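Local structure of ectonucleoside triphosphate diphosphohydrolase 4 (Homo sapiens, 6WG5) at residues L187-V201 with S211-L223. The protein belongs to the GDA1/CD39 family of nucleoside phosphatases, whose fold is related to that of actin. Residues are numbered along the deposited sequence; the frame is centred on the assembly and turned at random.
Sequences LGRFEHIEDDDEAVV and SEAIVRKRTAGIL
V201 and R216 form the hydrogen-bonded antiparallel pair of a two-strand beta hairpin, strand 200-203 against strand 214-217, set beside the mixed sheet that strand 221-225 enters. V201 N donates to R216 O at 2.9 Å, and R216 N returns a longer bond to V201 O; just past the strands, R218 N donates to A199 O. The tight part lies around K217. Its chain runs fully extended beyond CG into the loop 188-198, and NZ bonds G188 O at 2.9 Å. E191 N, closing the type I turn, takes the same oxygen from the opposite face of its plane, so two donors grip one carbonyl. A water bridges NZ to L187 O and E198 OE1, while E198 OE2 makes a salt bridge with K19. R189, bent at chi2 (-55°), brings NH1 to R218 O at 3.0 Å, with the oxygen tilted 16° out of the guanidinium plane; E380 takes a salt bridge from both R189 and R218, and R218 NH1 also hydrogen-bonds N378 OD1. On the looser side, D195 sits in a poorly ordered turn and offers K217 CG little more than its CB, and V200 CB meets V215 CG1 on the solvent side, V215 being exposed. The H192 ring lies alongside R216, whose CB stands over one face toward the rim. R218 bends at chi3 (68°) across A199, whose CB sits 3.5 Å above the centre of the guanidinium.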
ATOM      1  N   LEU A 187      -6.669  -5.621  11.718  1.00 27.50           N
ATOM      2  CA  LEU A 187      -7.731  -4.846  12.347  1.00 26.78           C
ATOM      3  C   LEU A 187      -8.934  -5.699  12.730  1.00 31.53           C
ATOM      4  O   LEU A 187      -9.862  -5.178  13.357  1.00 33.78           O
ATOM      5  CB  LEU A 187      -8.181  -3.717  11.417  1.00 28.92           C
ATOM      6  CG  LEU A 187      -7.171  -2.594  11.156  1.00 29.55           C
ATOM      7  CD1 LEU A 187      -7.775  -1.557  10.225  1.00 33.25           C
ATOM      8  CD2 LEU A 187      -6.717  -1.936  12.448  1.00 29.92           C
ATOM      9  N   GLY A 188      -8.944  -6.980  12.367  1.00 24.68           N
ATOM     10  CA  GLY A 188     -10.018  -7.867  12.761  1.00 24.58           C
ATOM     11  C   GLY A 188     -11.286  -7.744  11.951  1.00 23.67           C
ATOM     12  O   GLY A 188     -12.338  -8.216  12.396  1.00 22.85           O
ATOM     13  N   ARG A 189     -11.225  -7.135  10.769  1.00 24.14           N
ATOM     14  CA  ARG A 189     -12.424  -6.893   9.978  1.00 23.47           C
ATOM     15  C   ARG A 189     -12.938  -8.138   9.272  1.00 25.99           C
ATOM     16  O   ARG A 189     -14.048  -8.107   8.730  1.00 23.42           O
ATOM     17  CB  ARG A 189     -12.152  -5.793   8.949  1.00 24.58           C
ATOM     18  CG  ARG A 189     -11.597  -4.514   9.562  1.00 27.05           C
ATOM     19  CD  ARG A 189     -12.506  -3.978  10.659  1.00 26.06           C
ATOM     20  NE  ARG A 189     -11.934  -2.813  11.323  1.00 29.55           N
ATOM     21  CZ  ARG A 189     -12.108  -1.556  10.928  1.00 29.00           C
ATOM     22  NH1 ARG A 189     -12.840  -1.285   9.858  1.00 29.92           N
ATOM     23  NH2 ARG A 189     -11.543  -0.568  11.606  1.00 32.05           N
ATOM     24  N   PHE A 190     -12.168  -9.222   9.263  1.00 28.51           N
ATOM     25  CA  PHE A 190     -12.637 -10.502   8.753  1.00 28.84           C
ATOM     26  C   PHE A 190     -13.126 -11.423   9.864  1.00 30.23           C
ATOM     27  O   PHE A 190     -13.620 -12.516   9.572  1.00 29.76           O
ATOM     28  CB  PHE A 190     -11.525 -11.183   7.950  1.00 25.56           C
ATOM     29  CG  PHE A 190     -11.006 -10.345   6.817  1.00 27.01           C
ATOM     30  CD1 PHE A 190     -11.880  -9.688   5.965  1.00 27.22           C
ATOM     31  CD2 PHE A 190      -9.645 -10.199   6.613  1.00 21.37           C
ATOM     32  CE1 PHE A 190     -11.405  -8.916   4.924  1.00 22.66           C
ATOM     33  CE2 PHE A 190      -9.166  -9.426   5.573  1.00 23.69           C
ATOM     34  CZ  PHE A 190     -10.048  -8.786   4.728  1.00 22.02           C
ATOM     35  N   GLU A 191     -12.992 -11.011  11.122  1.00 39.01           N
ATOM     36  CA  GLU A 191     -13.660 -11.685  12.229  1.00 40.08           C
ATOM     37  C   GLU A 191     -15.124 -11.266  12.238  1.00 45.00           C
ATOM     38  O   GLU A 191     -15.433 -10.081  12.402  1.00 47.89           O
ATOM     39  CB  GLU A 191     -12.986 -11.337  13.553  1.00 44.78           C
ATOM     40  CG  GLU A 191     -11.769 -12.185  13.867  1.00 51.43           C
ATOM     41  CD  GLU A 191     -10.813 -11.500  14.822  1.00 57.62           C
ATOM     42  OE1 GLU A 191     -11.277 -10.694  15.657  1.00 59.86           O
ATOM     43  OE2 GLU A 191      -9.594 -11.762  14.732  1.00 60.77           O
ATOM     44  N   HIS A 192     -16.021 -12.226  12.055  1.00 63.61           N
ATOM     45  CA  HIS A 192     -17.432 -11.939  11.852  1.00 71.22           C
ATOM     46  C   HIS A 192     -18.232 -12.290  13.099  1.00 71.51           C
ATOM     47  O   HIS A 192     -17.877 -13.204  13.848  1.00 72.35           O
ATOM     48  CB  HIS A 192     -17.963 -12.697  10.633  1.00 76.33           C
ATOM     49  CG  HIS A 192     -17.524 -12.106   9.328  1.00 76.62           C
ATOM     50  ND1 HIS A 192     -16.913 -10.873   9.242  1.00 72.93           N
ATOM     51  CD2 HIS A 192     -17.603 -12.576   8.061  1.00 76.71           C
ATOM     52  CE1 HIS A 192     -16.636 -10.608   7.979  1.00 69.46           C
ATOM     53  NE2 HIS A 192     -17.043 -11.625   7.241  1.00 72.89           N
ATOM     54  N   ILE A 193     -19.318 -11.542  13.305  1.00133.70           N
ATOM     55  CA  ILE A 193     -20.089 -11.570  14.545  1.00142.54           C
ATOM     56  C   ILE A 193     -19.247 -10.896  15.618  1.00146.31           C
ATOM     57  O   ILE A 193     -18.027 -10.761  15.470  1.00143.84           O
ATOM     58  CB  ILE A 193     -20.497 -13.002  14.947  1.00108.45           C
ATOM     59  CG1 ILE A 193     -21.242 -13.673  13.790  1.00108.36           C
ATOM     60  CG2 ILE A 193     -21.379 -12.985  16.196  1.00110.57           C
ATOM     61  CD1 ILE A 193     -21.602 -15.125  14.036  1.00109.31           C
ATOM     62  N   GLU A 194     -19.892 -10.445  16.692  1.00145.07           N
ATOM     63  CA  GLU A 194     -19.251  -9.649  17.730  1.00148.37           C
ATOM     64  C   GLU A 194     -18.864  -8.273  17.218  1.00155.35           C
ATOM     65  O   GLU A 194     -18.064  -7.574  17.847  1.00158.21           O
ATOM     66  CB  GLU A 194     -18.020 -10.360  18.309  1.00110.08           C
ATOM     67  CG  GLU A 194     -18.289 -11.787  18.784  1.00110.88           C
ATOM     68  CD  GLU A 194     -18.488 -11.896  20.286  1.00112.89           C
ATOM     69  OE1 GLU A 194     -18.029 -11.000  21.025  1.00113.41           O
ATOM     70  OE2 GLU A 194     -19.110 -12.885  20.727  1.00114.14           O
ATOM     71  N   ASP A 195     -19.413  -7.873  16.073  1.00 98.57           N
ATOM     72  CA  ASP A 195     -19.283  -6.503  15.578  1.00100.97           C
ATOM     73  C   ASP A 195     -20.135  -5.521  16.372  1.00102.97           C
ATOM     74  O   ASP A 195     -20.745  -4.609  15.808  1.00118.48           O
ATOM     75  CB  ASP A 195     -19.642  -6.465  14.094  1.00 96.86           C
ATOM     76  CG  ASP A 195     -21.010  -7.064  13.801  1.00101.11           C
ATOM     77  OD1 ASP A 195     -21.989  -6.683  14.474  1.00 93.73           O
ATOM     78  OD2 ASP A 195     -21.099  -7.923  12.897  1.00105.55           O
ATOM     79  N   ASP A 196     -20.183  -5.699  17.695  1.00113.63           N
ATOM     80  CA  ASP A 196     -21.041  -4.873  18.535  1.00115.85           C
ATOM     81  C   ASP A 196     -20.461  -3.474  18.688  1.00115.99           C
ATOM     82  O   ASP A 196     -21.200  -2.484  18.716  1.00117.35           O
ATOM     83  CB  ASP A 196     -21.219  -5.542  19.896  1.00107.52           C
ATOM     84  CG  ASP A 196     -21.483  -7.036  19.781  1.00107.23           C
ATOM     85  OD1 ASP A 196     -21.914  -7.488  18.701  1.00106.27           O
ATOM     86  OD2 ASP A 196     -21.257  -7.757  20.777  1.00108.12           O
ATOM     87  N   ASP A 197     -19.136  -3.376  18.784  1.00163.54           N
ATOM     88  CA  ASP A 197     -18.466  -2.088  18.860  1.00158.07           C
ATOM     89  C   ASP A 197     -18.143  -1.521  17.484  1.00153.00           C
ATOM     90  O   ASP A 197     -18.182  -0.299  17.302  1.00156.37           O
ATOM     91  CB  ASP A 197     -17.174  -2.227  19.672  1.00118.96           C
ATOM     92  CG  ASP A 197     -16.870  -1.001  20.517  1.00120.53           C
ATOM     93  OD1 ASP A 197     -17.777  -0.165  20.720  1.00122.13           O
ATOM     94  OD2 ASP A 197     -15.721  -0.880  20.991  1.00120.35           O
ATOM     95  N   GLU A 198     -17.837  -2.383  16.516  1.00 90.54           N
ATOM     96  CA  GLU A 198     -17.411  -1.954  15.196  1.00 76.76           C
ATOM     97  C   GLU A 198     -18.611  -1.589  14.322  1.00 64.33           C
ATOM     98  O   GLU A 198     -19.764  -1.904  14.629  1.00 68.81           O
ATOM     99  CB  GLU A 198     -16.583  -3.053  14.524  1.00 77.58           C
ATOM    100  CG  GLU A 198     -15.243  -3.326  15.196  1.00 78.00           C
ATOM    101  CD  GLU A 198     -14.134  -2.431  14.674  1.00 79.06           C
ATOM    102  OE1 GLU A 198     -12.953  -2.832  14.767  1.00 76.54           O
ATOM    103  OE2 GLU A 198     -14.442  -1.330  14.169  1.00 80.55           O
ATOM    104  N   ALA A 199     -18.316  -0.915  13.214  1.00 26.60           N
ATOM    105  CA  ALA A 199     -19.320  -0.517  12.241  1.00 26.08           C
ATOM    106  C   ALA A 199     -19.598  -1.646  11.252  1.00 24.97           C
ATOM    107  O   ALA A 199     -18.759  -2.515  11.007  1.00 23.60           O
ATOM    108  CB  ALA A 199     -18.859   0.727  11.483  1.00 25.91           C
ATOM    109  N   VAL A 200     -20.797  -1.609  10.664  1.00 25.71           N
ATOM    110  CA  VAL A 200     -21.243  -2.633   9.730  1.00 25.62           C
ATOM    111  C   VAL A 200     -21.719  -1.967   8.446  1.00 26.27           C
ATOM    112  O   VAL A 200     -22.071  -0.786   8.422  1.00 31.43           O
ATOM    113  CB  VAL A 200     -22.364  -3.511  10.325  1.00 25.54           C
ATOM    114  CG1 VAL A 200     -21.822  -4.350  11.462  1.00 26.14           C
ATOM    115  CG2 VAL A 200     -23.519  -2.646  10.803  1.00 28.11           C
ATOM    116  N   VAL A 201     -21.730  -2.753   7.367  1.00 30.74           N
ATOM    117  CA  VAL A 201     -22.155  -2.290   6.054  1.00 29.75           C
ATOM    118  C   VAL A 201     -23.089  -3.322   5.440  1.00 30.73           C
ATOM    119  O   VAL A 201     -23.079  -4.502   5.797  1.00 35.74           O
ATOM    120  CB  VAL A 201     -20.964  -2.036   5.102  1.00 28.28           C
ATOM    121  CG1 VAL A 201     -20.194  -0.797   5.520  1.00 31.61           C
ATOM    122  CG2 VAL A 201     -20.048  -3.248   5.066  1.00 27.17           C
ATOM    123  N   SER A 211     -31.920  -8.321  -2.772  1.00110.14           N
ATOM    124  CA  SER A 211     -32.505  -8.761  -1.513  1.00108.02           C
ATOM    125  C   SER A 211     -31.672  -9.826  -0.813  1.00108.14           C
ATOM    126  O   SER A 211     -31.956 -10.152   0.344  1.00113.44           O
ATOM    127  CB  SER A 211     -33.923  -9.293  -1.749  1.00105.48           C
ATOM    128  OG  SER A 211     -34.760  -8.280  -2.279  1.00100.12           O
ATOM    129  N   GLU A 212     -30.658 -10.375  -1.483  1.00110.08           N
ATOM    130  CA  GLU A 212     -29.710 -11.289  -0.866  1.00101.43           C
ATOM    131  C   GLU A 212     -28.554 -10.555  -0.193  1.00 91.62           C
ATOM    132  O   GLU A 212     -27.510 -11.163   0.073  1.00 89.65           O
ATOM    133  CB  GLU A 212     -29.179 -12.270  -1.914  1.00101.52           C
ATOM    134  CG  GLU A 212     -30.219 -13.279  -2.385  1.00106.09           C
ATOM    135  CD  GLU A 212     -30.080 -13.645  -3.851  1.00110.46           C
ATOM    136  OE1 GLU A 212     -29.129 -13.167  -4.506  1.00109.83           O
ATOM    137  OE2 GLU A 212     -30.931 -14.408  -4.355  1.00113.70           O
ATOM    138  N   ALA A 213     -28.721  -9.264   0.085  1.00 67.11           N
ATOM    139  CA  ALA A 213     -27.666  -8.480   0.709  1.00 55.56           C
ATOM    140  C   ALA A 213     -27.387  -8.982   2.120  1.00 49.21           C
ATOM    141  O   ALA A 213     -28.299  -9.387   2.845  1.00 56.52           O
ATOM    142  CB  ALA A 213     -28.058  -7.005   0.750  1.00 52.45           C
ATOM    143  N   ILE A 214     -26.116  -8.948   2.507  1.00 38.31           N
ATOM    144  CA  ILE A 214     -25.694  -9.369   3.832  1.00 39.68           C
ATOM    145  C   ILE A 214     -25.194  -8.150   4.602  1.00 39.75           C
ATOM    146  O   ILE A 214     -24.990  -7.071   4.045  1.00 37.73           O
ATOM    147  CB  ILE A 214     -24.616 -10.467   3.775  1.00 43.89           C
ATOM    148  CG1 ILE A 214     -23.374  -9.961   3.037  1.00 45.07           C
ATOM    149  CG2 ILE A 214     -25.172 -11.713   3.099  1.00 47.28           C
ATOM    150  CD1 ILE A 214     -22.186 -10.891   3.141  1.00 47.10           C
ATOM    151  N   VAL A 215     -24.994  -8.338   5.904  1.00 37.80           N
ATOM    152  CA  VAL A 215     -24.484  -7.298   6.789  1.00 33.52           C
ATOM    153  C   VAL A 215     -23.276  -7.867   7.521  1.00 31.31           C
ATOM    154  O   VAL A 215     -23.383  -8.906   8.184  1.00 29.84           O
ATOM    155  CB  VAL A 215     -25.554  -6.818   7.787  1.00 35.01           C
ATOM    156  CG1 VAL A 215     -24.986  -5.755   8.718  1.00 35.83           C
ATOM    157  CG2 VAL A 215     -26.767  -6.275   7.039  1.00 30.39           C
ATOM    158  N   ARG A 216     -22.132  -7.197   7.396  1.00 24.55           N
ATOM    159  CA  ARG A 216     -20.900  -7.640   8.034  1.00 26.68           C
ATOM    160  C   ARG A 216     -20.072  -6.417   8.405  1.00 27.60           C
ATOM    161  O   ARG A 216     -20.434  -5.279   8.093  1.00 29.61           O
ATOM    162  CB  ARG A 216     -20.109  -8.583   7.122  1.00 26.41           C
ATOM    163  CG  ARG A 216     -19.703  -7.952   5.806  1.00 28.89           C
ATOM    164  CD  ARG A 216     -18.958  -8.923   4.902  1.00 26.44           C
ATOM    165  NE  ARG A 216     -18.534  -8.265   3.670  1.00 28.62           N
ATOM    166  CZ  ARG A 216     -18.258  -8.892   2.532  1.00 28.80           C
ATOM    167  NH1 ARG A 216     -17.881  -8.192   1.470  1.00 27.94           N
ATOM    168  NH2 ARG A 216     -18.369 -10.212   2.444  1.00 29.92           N
ATOM    169  N   LYS A 217     -18.946  -6.664   9.074  1.00 24.89           N
ATOM    170  CA  LYS A 217     -18.067  -5.582   9.503  1.00 24.37           C
ATOM    171  C   LYS A 217     -17.634  -4.729   8.318  1.00 27.63           C
ATOM    172  O   LYS A 217     -17.233  -5.248   7.273  1.00 29.76           O
ATOM    173  CB  LYS A 217     -16.827  -6.143  10.196  1.00 22.95           C
ATOM    174  CG  LYS A 217     -17.015  -6.548  11.640  1.00 24.90           C
ATOM    175  CD  LYS A 217     -15.666  -6.865  12.265  1.00 27.15           C
ATOM    176  CE  LYS A 217     -15.795  -7.366  13.689  1.00 33.77           C
ATOM    177  NZ  LYS A 217     -14.460  -7.679  14.271  1.00 38.38           N
ATOM    178  N   ARG A 218     -17.702  -3.413   8.498  1.00 28.75           N
ATOM    179  CA  ARG A 218     -17.123  -2.492   7.532  1.00 27.71           C
ATOM    180  C   ARG A 218     -15.610  -2.666   7.487  1.00 24.12           C
ATOM    181  O   ARG A 218     -14.969  -2.914   8.511  1.00 26.59           O
ATOM    182  CB  ARG A 218     -17.476  -1.056   7.913  1.00 31.88           C
ATOM    183  CG  ARG A 218     -17.051  -0.012   6.904  1.00 33.05           C
ATOM    184  CD  ARG A 218     -17.468   1.370   7.368  1.00 26.47           C
ATOM    185  NE  ARG A 218     -16.732   1.793   8.556  1.00 27.31           N
ATOM    186  CZ  ARG A 218     -17.034   2.865   9.282  1.00 27.80           C
ATOM    187  NH1 ARG A 218     -18.062   3.635   8.950  1.00 26.36           N
ATOM    188  NH2 ARG A 218     -16.305   3.168  10.345  1.00 29.82           N
ATOM    189  N   THR A 219     -15.040  -2.538   6.292  1.00 21.54           N
ATOM    190  CA  THR A 219     -13.597  -2.612   6.113  1.00 19.91           C
ATOM    191  C   THR A 219     -12.999  -1.211   6.030  1.00 20.54           C
ATOM    192  O   THR A 219     -13.702  -0.208   5.895  1.00 24.72           O
ATOM    193  CB  THR A 219     -13.240  -3.411   4.856  1.00 22.21           C
ATOM    194  OG1 THR A 219     -13.877  -2.828   3.712  1.00 26.31           O
ATOM    195  CG2 THR A 219     -13.667  -4.864   5.000  1.00 22.41           C
ATOM    196  N   ALA A 220     -11.671  -1.158   6.106  1.00 24.04           N
ATOM    197  CA  ALA A 220     -10.921   0.090   6.060  1.00 22.24           C
ATOM    198  C   ALA A 220     -10.169   0.170   4.739  1.00 24.38           C
ATOM    199  O   ALA A 220      -9.408  -0.741   4.398  1.00 21.71           O
ATOM    200  CB  ALA A 220      -9.948   0.187   7.236  1.00 20.44           C
ATOM    201  N   GLY A 221     -10.386   1.257   3.997  1.00 31.17           N
ATOM    202  CA  GLY A 221      -9.623   1.504   2.795  1.00 25.58           C
ATOM    203  C   GLY A 221      -8.228   1.996   3.114  1.00 28.65           C
ATOM    204  O   GLY A 221      -7.914   2.376   4.242  1.00 27.87           O
ATOM    205  N   ILE A 222      -7.371   1.982   2.096  1.00 28.02           N
ATOM    206  CA  ILE A 222      -5.987   2.413   2.245  1.00 26.59           C
ATOM    207  C   ILE A 222      -5.677   3.454   1.180  1.00 27.22           C
ATOM    208  O   ILE A 222      -5.994   3.263   0.000  1.00 27.14           O
ATOM    209  CB  ILE A 222      -5.000   1.231   2.169  1.00 27.71           C
ATOM    210  CG1 ILE A 222      -5.277   0.365   0.943  1.00 40.30           C
ATOM    211  CG2 ILE A 222      -5.093   0.397   3.439  1.00 31.20           C
ATOM    212  CD1 ILE A 222      -4.306  -0.800   0.771  1.00 48.96           C
ATOM    213  N   LEU A 223      -5.090   4.565   1.610  1.00 21.13           N
ATOM    214  CA  LEU A 223      -4.524   5.578   0.733  1.00 22.12           C
ATOM    215  C   LEU A 223      -3.020   5.605   0.960  1.00 24.19           C
ATOM    216  O   LEU A 223      -2.566   5.678   2.107  1.00 22.43           O
ATOM    217  CB  LEU A 223      -5.127   6.954   1.021  1.00 22.39           C
ATOM    218  CG  LEU A 223      -6.502   7.238   0.429  1.00 22.42           C
ATOM    219  CD1 LEU A 223      -7.251   8.233   1.292  1.00 21.40           C
ATOM    220  CD2 LEU A 223      -6.346   7.771  -0.983  1.00 28.89           C
TER
HETATM  221  O   HOH W   1     -12.515  -5.201  14.193  1.00 51.23           O
HETATM  222  O   HOH W   2     -15.854  -7.607   6.937  1.00 26.11           O